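Local coordinates for NAD-dependent epimerase/dehydratase domain-containing protein (Ruegeria pomeroyi DSS-3, PDB 3IUS) that is of unknown function but probably binds NAD through a Rossmann-type domain, as in the NAD-dependent epimerase/dehydratase family, at residues 71-76 and 125-130; 98-103 and 129-134; 188-193 and 264-269; 203-208 and 257-262. All coordinates share one frame; numbering follows the deposited sequence. Where two conformers were deposited one is given.

Contact 1 (71-76 and 125-130); sequences TAPDSG and AARGRW
The loop that leaves strand 66-69 of the Rossmann sheet lays the backbone of Asp74 and Ser75 over the indole of Trp130, on the first turns of helix 126-140. Ser75 CA sits 3.6 Å from the centroid of the five-membered ring of Trp130, 18° off its normal, a CH-pi contact. Asp74 O comes down over the same face, 3.5 Å from Trp130 CG. The opposite face is backed by the helix itself, with Ala126 O above the rim of the ring, so the indole is sandwiched between the loop and its own helical turn. Setting CG beside the backbone N (chi1 -58°) turns the ring to the place where the loop can lie on it.

Before this loop leads on to helix 79-90, Pro73 packs against helix 126-140 with CB and CG, CB 3.6 Å from Trp130 O and CG 3.9 Å from Trp130 CB. Arg127, bent at chi2 and chi3, curls its guanidinium back to the loop and presents one edge: NH2 gives Pro73 O a weak hydrogen bond of 3.0 Å at 125°, while NH1 lies 3.7 Å from Ala72 CB. Within the loop, Asp74 OD1 accepts from Gly76 N (2.9 Å), closing an Asx turn.

Contact 2 (98-103 and 129-134); sequences VGYLST and RWRVMA
The guanidinium of Arg131 carries the methyl of Thr103 on one face: CG2 lies 3.4 Å above its plane, offset toward the rim, and 3.6 Å from Arg131 NE. The Tyr100 ring is turned 53° from that plane, and a stacked ring, that of Trp138, lies against it. Its hydroxyl meets two groups of the helix. Arg131 NH1 donates to Tyr100 OH in a weak bond of 3.1 Å (131°), and the methyl of Ala134 presses close, CB 3.2 Å from the same OH.

Strand 97-103 and helix 126-140 are the first two elements of a beta-alpha-beta unit of the Rossmann fold, completed by strand 146-155, which pairs in parallel with the first strand. The short segments run roughly antiparallel, their axes 8.7 Å apart. In extended short-chain dehydrogenases the equivalent helix usually bears a Tyr-x-x-x-Lys pair; the local sequence suggests that Arg127 and Arg131 occupy those positions here. Arg131 leaves the helix with CG beside its backbone N and bends at chi2 (-70°), which swings NH1 to 2.9 Å from Leu101 O. Replacing it with alanine would probably leave Tyr100 OH without this donor and the Thr103 methyl without the flat group it lies on. Beside the arginine, Ser102 OG approaches Arg131 CD to 4.0 Å while hydrogen-bonding to Glu135 of the same helix.

Contact 3 (188-193 and 264-269); sequences IAQVLA and LGVRLK
Val191 and Gln190 turn one side of helix 185-197 to residues 264-269, the loop between helices 258-262 and 273-282; Val191 also reaches Phe149 of the central Rossmann sheet, so the loop covers a helix that itself packs on that sheet. The apolar part centres on Val191, whose two methyls take separate partners. Val191 CG1 meets Leu264 CD1 at 3.9 Å and Val191 CG2 meets Val266 CG2 at 4.0 Å, the side chains crossing at about a right angle in each case. Ala194 touches both Leu264 and Val266 as well.

The polar part belongs to the Gln190 amide. Gln190 NE2 donates to Arg267 O over 3.0 Å in a nearly straight bond (165°); the acceptor lies close to the amide plane, while the donor stands 48° out of the carbonyl plane. NE2 also hydrogen-bonds to Asp187 OD1, which accepts from Lys269 N too and so links helix and loop a second time. At the other end a water molecule bridges to the loop, donating to Gln190 OE1, the water oxygen 2.9 Å from Arg267 N, which donates to it.

Lys269 crosses this amide without bonding to it: bent at chi4, it brings NZ to 3.1 Å from Gln190 CD, badly placed for a bond to OE1.

Contact 4 (203-208 and 257-262); sequences AVYNVC and NDRIKE
Strand 204-207, which pairs in parallel with strand 146-155 of the Rossmann sheet, meets the short helix 258-262 at a steep angle: their axes are 104° apart in direction and 7.2 Å apart at their closest. Val204 comes first in the contact; its carbonyl O is buried without a polar partner and has the aliphatic Arg259 CD 3.5 Å away; that arginine, modelled in two conformers, sends its NE to a salt bridge with Glu117.

Tyr205 follows, its ring against Phe149 of the neighbouring strand. Tyr205 CB packs on Ile260 CG2 at 3.7 Å, and CD1 approaches Arg259 CG. At Asn206 the backbone takes over. Ile260 CG2 also comes within 3.5 Å of Asn206 O, and a water molecule donates to that oxygen while accepting from Ile260 N (3.0 Å), so an amide of the first helical turn is satisfied through solvent. Val207 touches Ile260 CG2 more loosely with CG2 and reaches Val191 of helix 185-197, as Ile260 does.

Cys208 ends the walk against Asn257, just before the helix. Cys208 SG lies 3.8 Å from Asn257 CB, and Asn257 ND2 donates to Cys208 O over 3.0 Å in a nearly straight bond, the acceptor lying in the amide plane. With CG between the backbone N and carbonyl carbon (chi1 62°), the amide also reaches Asp210 OD1 through ND2. A leucine in place of Asn257 would probably leave Cys208 O without this donor and Lys261 without one of its acceptors. In the model Lys261 NZ bonds to Asn257 OD1 at 2.9 Å, approaching tilted 33° from the carbonyl plane.

From the N terminus, contact 1 opens in the loop after strand 66-69 and closes on helix 126-140. Contact 2 opens within that loop, on strand 97-103, and closes on the same helix, so the two overlap and meet where Pro73 CD packs on Arg131 CZ (3.5 Å). Contacts 3 and 4 come later and are nested: 188-193 with 264-269 encloses 203-208 with 257-262, tying helix 185-197 and strand 204-207 to the segment approaching the C terminus. They are joined by a probable hydrogen bond, Val266 N to Ile260 O (3.1 Å). Leu101 CD2 against Leu192 CD2 (4.0 Å) links contacts 2 and 3, while contacts 1 and 3 lie about 26 Å apart, centre to centre.

Contact 1 (71-76 and 125-130)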
# COMPACT_ATOMS: atom_id res chain seq x y z
N THR A 71 -4.25 -8.34 -2.38
CA THR A 71 -5.11 -8.51 -3.55
C THR A 71 -6.17 -7.41 -3.65
O THR A 71 -6.93 -7.20 -2.72
CB THR A 71 -5.81 -9.88 -3.53
OG1 THR A 71 -6.66 -9.97 -2.38
CG2 THR A 71 -4.79 -10.99 -3.49
N ALA A 72 -6.20 -6.71 -4.79
CA ALA A 72 -7.18 -5.64 -5.00
C ALA A 72 -8.61 -6.18 -5.09
O ALA A 72 -8.83 -7.30 -5.54
CB ALA A 72 -6.84 -4.86 -6.27
N PRO A 73 -9.59 -5.38 -4.66
CA PRO A 73 -10.99 -5.80 -4.72
C PRO A 73 -11.59 -5.59 -6.10
O PRO A 73 -11.01 -4.89 -6.92
CB PRO A 73 -11.67 -4.86 -3.72
CG PRO A 73 -10.84 -3.63 -3.80
CD PRO A 73 -9.43 -4.15 -3.86
N ASP A 74 -12.74 -6.21 -6.33
CA ASP A 74 -13.55 -5.95 -7.52
C ASP A 74 -14.94 -5.54 -7.04
O ASP A 74 -15.14 -5.35 -5.84
CB ASP A 74 -13.63 -7.19 -8.42
CG ASP A 74 -14.11 -8.42 -7.68
OD1 ASP A 74 -14.82 -8.29 -6.66
OD2 ASP A 74 -13.77 -9.54 -8.11
N SER A 75 -15.89 -5.44 -7.97
CA SER A 75 -17.24 -5.00 -7.63
C SER A 75 -17.91 -5.88 -6.57
O SER A 75 -18.89 -5.46 -5.96
CB SER A 75 -18.12 -4.93 -8.89
OG SER A 75 -18.27 -6.19 -9.50
N GLY A 76 -17.38 -7.07 -6.35
CA GLY A 76 -17.94 -7.98 -5.37
C GLY A 76 -17.25 -7.86 -4.03
O GLY A 76 -17.66 -8.48 -3.04
N ALA A 125 -15.54 7.28 -5.87
CA ALA A 125 -15.45 6.48 -7.09
C ALA A 125 -15.53 4.99 -6.81
O ALA A 125 -15.45 4.56 -5.65
CB ALA A 125 -14.17 6.82 -7.86
N ALA A 126 -15.69 4.19 -7.86
CA ALA A 126 -15.91 2.76 -7.72
C ALA A 126 -14.80 2.04 -6.95
O ALA A 126 -15.07 1.23 -6.06
CB ALA A 126 -16.11 2.12 -9.09
N ARG A 127 -13.55 2.34 -7.30
CA ARG A 127 -12.41 1.71 -6.64
C ARG A 127 -12.46 1.92 -5.13
O ARG A 127 -12.24 0.98 -4.36
CB ARG A 127 -11.10 2.24 -7.21
CG ARG A 127 -10.83 1.81 -8.64
CD ARG A 127 -10.67 0.30 -8.73
NE ARG A 127 -9.28 -0.12 -8.49
CZ ARG A 127 -8.93 -1.31 -8.02
NH1 ARG A 127 -7.65 -1.59 -7.83
NH2 ARG A 127 -9.85 -2.21 -7.71
N GLY A 128 -12.74 3.15 -4.71
CA GLY A 128 -12.85 3.46 -3.30
C GLY A 128 -13.99 2.72 -2.63
O GLY A 128 -13.87 2.28 -1.48
N ARG A 129 -15.12 2.61 -3.33
CA ARG A 129 -16.27 1.88 -2.78
C ARG A 129 -15.95 0.39 -2.64
O ARG A 129 -16.36 -0.26 -1.68
CB ARG A 129 -17.53 2.08 -3.63
CG ARG A 129 -18.11 3.48 -3.56
CD ARG A 129 -19.52 3.53 -4.15
NE ARG A 129 -19.59 2.91 -5.47
CZ ARG A 129 -19.37 3.55 -6.61
NH1 ARG A 129 -19.07 4.84 -6.59
NH2 ARG A 129 -19.45 2.91 -7.76
N TRP A 130 -15.21 -0.15 -3.61
CA TRP A 130 -14.83 -1.56 -3.55
C TRP A 130 -13.88 -1.82 -2.38
O TRP A 130 -13.95 -2.87 -1.73
CB TRP A 130 -14.19 -2.03 -4.86
CG TRP A 130 -15.07 -1.86 -6.06
CD1 TRP A 130 -16.42 -1.66 -6.08
CD2 TRP A 130 -14.65 -1.89 -7.43
NE1 TRP A 130 -16.86 -1.55 -7.37
CE2 TRP A 130 -15.80 -1.68 -8.22
CE3 TRP A 130 -13.41 -2.06 -8.06
CZ2 TRP A 130 -15.75 -1.65 -9.61
CZ3 TRP A 130 -13.37 -2.02 -9.45
CH2 TRP A 130 -14.53 -1.82 -10.21

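Contact 2 (98-103 and 129-134)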
# COMPACT_ATOMS: atom_id res chain seq x y z
N VAL A 98 -3.71 -11.05 11.09
CA VAL A 98 -4.11 -10.93 9.70
C VAL A 98 -4.03 -9.47 9.28
O VAL A 98 -4.53 -8.59 9.97
CB VAL A 98 -5.55 -11.44 9.48
CG1 VAL A 98 -6.02 -11.12 8.06
CG2 VAL A 98 -5.65 -12.94 9.78
N GLY A 99 -3.38 -9.20 8.16
CA GLY A 99 -3.28 -7.84 7.69
C GLY A 99 -3.93 -7.67 6.32
O GLY A 99 -3.57 -8.38 5.38
N TYR A 100 -4.89 -6.76 6.23
CA TYR A 100 -5.46 -6.41 4.94
C TYR A 100 -4.89 -5.08 4.48
O TYR A 100 -5.01 -4.08 5.18
CB TYR A 100 -6.99 -6.32 5.00
CG TYR A 100 -7.59 -5.85 3.69
CD1 TYR A 100 -7.57 -6.67 2.56
CD2 TYR A 100 -8.16 -4.59 3.57
CE1 TYR A 100 -8.09 -6.25 1.36
CE2 TYR A 100 -8.68 -4.16 2.36
CZ TYR A 100 -8.65 -5.00 1.26
OH TYR A 100 -9.17 -4.57 0.06
N LEU A 101 -4.27 -5.08 3.30
CA LEU A 101 -3.77 -3.83 2.74
C LEU A 101 -4.89 -3.11 1.99
O LEU A 101 -5.44 -3.62 1.01
CB LEU A 101 -2.57 -4.08 1.83
CG LEU A 101 -1.35 -4.74 2.50
CD1 LEU A 101 -0.18 -4.84 1.52
CD2 LEU A 101 -0.93 -4.00 3.77
N SER A 102 -5.24 -1.93 2.49
CA SER A 102 -6.28 -1.10 1.91
C SER A 102 -5.62 0.14 1.34
O SER A 102 -4.41 0.15 1.11
CB SER A 102 -7.32 -0.72 2.98
OG SER A 102 -8.46 -0.10 2.41
N THR A 103 -6.40 1.19 1.10
CA THR A 103 -5.84 2.44 0.60
C THR A 103 -6.52 3.64 1.25
O THR A 103 -7.52 3.48 1.96
CB THR A 103 -5.99 2.58 -0.93
OG1 THR A 103 -7.37 2.82 -1.25
CG2 THR A 103 -5.50 1.33 -1.66
N ARG A 129 -15.12 2.61 -3.33
CA ARG A 129 -16.27 1.88 -2.78
C ARG A 129 -15.95 0.39 -2.64
O ARG A 129 -16.36 -0.26 -1.68
CB ARG A 129 -17.53 2.08 -3.63
CG ARG A 129 -18.11 3.48 -3.56
CD ARG A 129 -19.52 3.53 -4.15
NE ARG A 129 -19.59 2.91 -5.47
CZ ARG A 129 -19.37 3.55 -6.61
NH1 ARG A 129 -19.07 4.84 -6.59
NH2 ARG A 129 -19.45 2.91 -7.76
N TRP A 130 -15.21 -0.15 -3.61
CA TRP A 130 -14.83 -1.56 -3.55
C TRP A 130 -13.88 -1.82 -2.38
O TRP A 130 -13.95 -2.87 -1.73
CB TRP A 130 -14.19 -2.03 -4.86
CG TRP A 130 -15.07 -1.86 -6.06
CD1 TRP A 130 -16.42 -1.66 -6.08
CD2 TRP A 130 -14.65 -1.89 -7.43
NE1 TRP A 130 -16.86 -1.55 -7.37
CE2 TRP A 130 -15.80 -1.68 -8.22
CE3 TRP A 130 -13.41 -2.06 -8.06
CZ2 TRP A 130 -15.75 -1.65 -9.61
CZ3 TRP A 130 -13.37 -2.02 -9.45
CH2 TRP A 130 -14.53 -1.82 -10.21
N ARG A 131 -13.00 -0.86 -2.11
CA ARG A 131 -12.11 -0.95 -0.96
C ARG A 131 -12.91 -0.97 0.33
O ARG A 131 -12.65 -1.79 1.21
CB ARG A 131 -11.12 0.22 -0.92
CG ARG A 131 -9.97 0.09 -1.89
CD ARG A 131 -9.01 -1.02 -1.48
NE ARG A 131 -7.93 -1.15 -2.46
CZ ARG A 131 -6.97 -2.07 -2.40
NH1 ARG A 131 -6.95 -2.94 -1.41
NH2 ARG A 131 -6.04 -2.11 -3.34
N VAL A 132 -13.88 -0.07 0.45
CA VAL A 132 -14.71 -0.03 1.65
C VAL A 132 -15.45 -1.35 1.84
O VAL A 132 -15.52 -1.88 2.96
CB VAL A 132 -15.73 1.13 1.62
CG1 VAL A 132 -16.77 0.95 2.73
CG2 VAL A 132 -15.01 2.47 1.73
N MSE A 133 -16.01 -1.87 0.75
CA MSE A 133 -16.66 -3.18 0.74
C MSE A 133 -15.72 -4.24 1.31
O MSE A 133 -16.09 -5.01 2.19
CB MSE A 133 -16.97 -3.60 -0.69
CG MSE A 133 -18.29 -3.18 -1.29
SE MSE A 133 -18.67 -4.50 -2.70
CE MSE A 133 -19.24 -5.96 -1.55
N ALA A 134 -14.52 -4.28 0.75
CA ALA A 134 -13.53 -5.29 1.15
C ALA A 134 -13.20 -5.18 2.63
O ALA A 134 -13.20 -6.18 3.35
CB ALA A 134 -12.27 -5.17 0.30

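Contact 3 (188-193 and 264-269)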
# COMPACT_ATOMS: atom_id res chain seq x y z
N ILE A 188 6.41 0.95 4.87
CA ILE A 188 5.30 0.01 4.95
C ILE A 188 5.78 -1.28 5.63
O ILE A 188 5.10 -1.83 6.52
CB ILE A 188 4.73 -0.34 3.57
CG1 ILE A 188 4.27 0.93 2.84
CG2 ILE A 188 3.58 -1.34 3.73
CD1 ILE A 188 3.89 0.70 1.37
N ALA A 189 6.96 -1.75 5.24
CA ALA A 189 7.52 -2.96 5.81
C ALA A 189 7.69 -2.83 7.33
O ALA A 189 7.41 -3.76 8.08
CB ALA A 189 8.85 -3.30 5.14
N GLN A 190 8.14 -1.65 7.76
CA GLN A 190 8.29 -1.35 9.18
C GLN A 190 6.97 -1.48 9.92
O GLN A 190 6.89 -2.11 10.98
CB GLN A 190 8.81 0.08 9.37
CG GLN A 190 10.32 0.22 9.31
CD GLN A 190 10.80 1.42 10.10
OE1 GLN A 190 11.45 1.28 11.13
NE2 GLN A 190 10.47 2.62 9.62
N VAL A 191 5.93 -0.87 9.36
CA VAL A 191 4.61 -0.89 9.98
C VAL A 191 4.06 -2.31 10.10
O VAL A 191 3.59 -2.72 11.18
CB VAL A 191 3.62 0.00 9.19
CG1 VAL A 191 2.19 -0.23 9.66
CG2 VAL A 191 4.01 1.48 9.32
N LEU A 192 4.13 -3.06 9.01
CA LEU A 192 3.65 -4.44 9.00
C LEU A 192 4.37 -5.26 10.05
O LEU A 192 3.74 -5.97 10.85
CB LEU A 192 3.82 -5.05 7.61
CG LEU A 192 2.88 -4.46 6.55
CD1 LEU A 192 3.15 -5.05 5.15
CD2 LEU A 192 1.43 -4.66 6.97
N ALA A 193 5.69 -5.16 10.07
CA ALA A 193 6.49 -5.86 11.07
C ALA A 193 6.08 -5.44 12.48
O ALA A 193 5.88 -6.29 13.36
CB ALA A 193 7.98 -5.63 10.82
N LEU A 264 2.24 1.74 17.47
CA LEU A 264 3.14 0.70 16.96
C LEU A 264 4.62 0.98 17.20
O LEU A 264 5.46 0.10 17.02
CB LEU A 264 2.92 0.46 15.46
CG LEU A 264 1.53 0.01 15.01
CD1 LEU A 264 1.55 -0.35 13.53
CD2 LEU A 264 1.02 -1.16 15.85
N GLY A 265 4.95 2.22 17.58
CA GLY A 265 6.33 2.59 17.84
C GLY A 265 7.15 2.80 16.58
O GLY A 265 8.38 2.83 16.63
N VAL A 266 6.48 2.94 15.45
CA VAL A 266 7.17 3.14 14.18
C VAL A 266 7.79 4.53 14.08
O VAL A 266 7.16 5.53 14.44
CB VAL A 266 6.23 2.92 12.98
CG1 VAL A 266 6.84 3.50 11.70
CG2 VAL A 266 5.93 1.43 12.82
N ARG A 267 9.02 4.58 13.59
CA ARG A 267 9.66 5.85 13.29
C ARG A 267 10.05 5.83 11.81
O ARG A 267 10.90 5.05 11.39
CB ARG A 267 10.88 6.08 14.19
CG ARG A 267 11.50 7.45 14.00
CD ARG A 267 12.37 7.88 15.18
NE ARG A 267 12.66 9.31 15.09
CZ ARG A 267 13.50 9.83 14.20
NH1 ARG A 267 13.70 11.14 14.16
NH2 ARG A 267 14.14 9.04 13.34
N LEU A 268 9.41 6.69 11.03
CA LEU A 268 9.59 6.71 9.59
C LEU A 268 11.05 6.90 9.17
O LEU A 268 11.75 7.79 9.65
CB LEU A 268 8.74 7.81 8.96
CG LEU A 268 7.22 7.75 9.14
CD1 LEU A 268 6.57 8.92 8.39
CD2 LEU A 268 6.67 6.40 8.67
N LYS A 269 11.50 6.03 8.26
CA LYS A 269 12.83 6.15 7.66
C LYS A 269 12.83 7.31 6.68
O LYS A 269 13.84 8.00 6.50
CB LYS A 269 13.20 4.88 6.90
CG LYS A 269 13.44 3.65 7.76
CD LYS A 269 13.61 2.41 6.87
CE LYS A 269 14.30 1.27 7.61
NZ LYS A 269 13.46 0.68 8.70
O HOH W 1 10.70 2.25 13.67

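Contact 4 (203-208 and 257-262)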
# COMPACT_ATOMS: atom_id res chain seq x y z
N ALA A 203 -7.87 -3.15 14.66
CA ALA A 203 -7.25 -1.84 14.50
C ALA A 203 -7.13 -1.46 13.03
O ALA A 203 -6.93 -2.32 12.19
CB ALA A 203 -5.89 -1.81 15.16
N VAL A 204 -7.28 -0.17 12.76
CA VAL A 204 -7.03 0.41 11.44
C VAL A 204 -5.88 1.41 11.57
O VAL A 204 -5.84 2.20 12.51
CB VAL A 204 -8.28 1.15 10.92
CG1 VAL A 204 -8.01 1.77 9.55
CG2 VAL A 204 -9.46 0.22 10.85
N TYR A 205 -4.95 1.39 10.61
CA TYR A 205 -3.81 2.29 10.65
C TYR A 205 -3.65 2.94 9.30
O TYR A 205 -3.60 2.24 8.29
CB TYR A 205 -2.51 1.52 10.92
CG TYR A 205 -2.55 0.66 12.15
CD1 TYR A 205 -2.22 1.18 13.39
CD2 TYR A 205 -2.90 -0.68 12.07
CE1 TYR A 205 -2.25 0.39 14.53
CE2 TYR A 205 -2.93 -1.48 13.20
CZ TYR A 205 -2.60 -0.94 14.42
OH TYR A 205 -2.64 -1.74 15.54
N ASN A 206 -3.58 4.26 9.29
CA ASN A 206 -3.15 4.99 8.10
C ASN A 206 -1.65 4.81 7.92
O ASN A 206 -0.89 4.96 8.87
CB ASN A 206 -3.43 6.48 8.25
CG ASN A 206 -4.89 6.82 8.19
OD1 ASN A 206 -5.31 7.88 8.64
ND2 ASN A 206 -5.68 5.91 7.63
N VAL A 207 -1.21 4.52 6.70
CA VAL A 207 0.21 4.32 6.46
C VAL A 207 0.66 5.27 5.37
O VAL A 207 0.54 4.98 4.19
CB VAL A 207 0.54 2.86 6.07
CG1 VAL A 207 2.05 2.68 5.96
CG2 VAL A 207 -0.02 1.90 7.12
N CYS A 208 1.14 6.43 5.80
CA CYS A 208 1.56 7.50 4.91
C CYS A 208 2.67 8.28 5.61
O CYS A 208 2.83 8.17 6.81
CB CYS A 208 0.39 8.44 4.61
SG CYS A 208 -0.43 9.08 6.11
N ASN A 257 -0.96 10.20 10.43
CA ASN A 257 -0.25 8.94 10.61
C ASN A 257 0.21 8.75 12.05
O ASN A 257 1.23 8.12 12.31
CB ASN A 257 0.97 8.88 9.67
CG ASN A 257 1.98 9.97 9.95
OD1 ASN A 257 1.88 10.69 10.95
ND2 ASN A 257 2.96 10.13 9.06
N ASP A 258 -0.56 9.31 12.99
CA ASP A 258 -0.20 9.28 14.41
C ASP A 258 -0.25 7.88 15.02
O ASP A 258 0.61 7.51 15.82
CB ASP A 258 -1.12 10.22 15.21
CG ASP A 258 -1.16 11.63 14.65
OD1 ASP A 258 -0.08 12.19 14.37
OD2 ASP A 258 -2.26 12.19 14.49
N ARG A 259 -1.25 7.11 14.62
CA ARG A 259 -1.49 5.79 15.18
C ARG A 259 -0.28 4.85 15.03
O ARG A 259 0.10 4.16 15.97
CB ARG A 259 -2.74 5.17 14.55
CG ARG A 259 -3.52 4.29 15.50
CD ARG A 259 -5.01 4.33 15.19
NE ARG A 259 -5.50 5.70 15.06
CZ ARG A 259 -6.74 6.09 15.33
NH1 ARG A 259 -7.08 7.36 15.17
NH2 ARG A 259 -7.63 5.21 15.76
N ILE A 260 0.31 4.82 13.84
CA ILE A 260 1.44 3.92 13.62
C ILE A 260 2.63 4.33 14.48
O ILE A 260 3.44 3.50 14.88
CB ILE A 260 1.86 3.84 12.13
CG1 ILE A 260 2.21 5.23 11.61
CG2 ILE A 260 0.77 3.15 11.30
CD1 ILE A 260 2.75 5.24 10.18
N LYS A 261 2.74 5.63 14.77
CA LYS A 261 3.84 6.14 15.57
C LYS A 261 3.59 5.85 17.05
O LYS A 261 4.43 5.25 17.72
CB LYS A 261 4.01 7.64 15.35
CG LYS A 261 4.46 8.03 13.94
CD LYS A 261 4.39 9.53 13.78
CE LYS A 261 4.78 10.00 12.37
NZ LYS A 261 4.39 11.43 12.21
N GLU A 262 2.43 6.26 17.54
CA GLU A 262 2.13 6.21 18.97
C GLU A 262 1.76 4.82 19.47
O GLU A 262 2.06 4.47 20.62
CB GLU A 262 1.00 7.19 19.30
CG GLU A 262 1.39 8.65 19.15
CD GLU A 262 0.19 9.58 19.28
OE1 GLU A 262 -0.64 9.37 20.18
OE2 GLU A 262 0.08 10.52 18.47
O HOH W 2 -1.31 5.95 11.54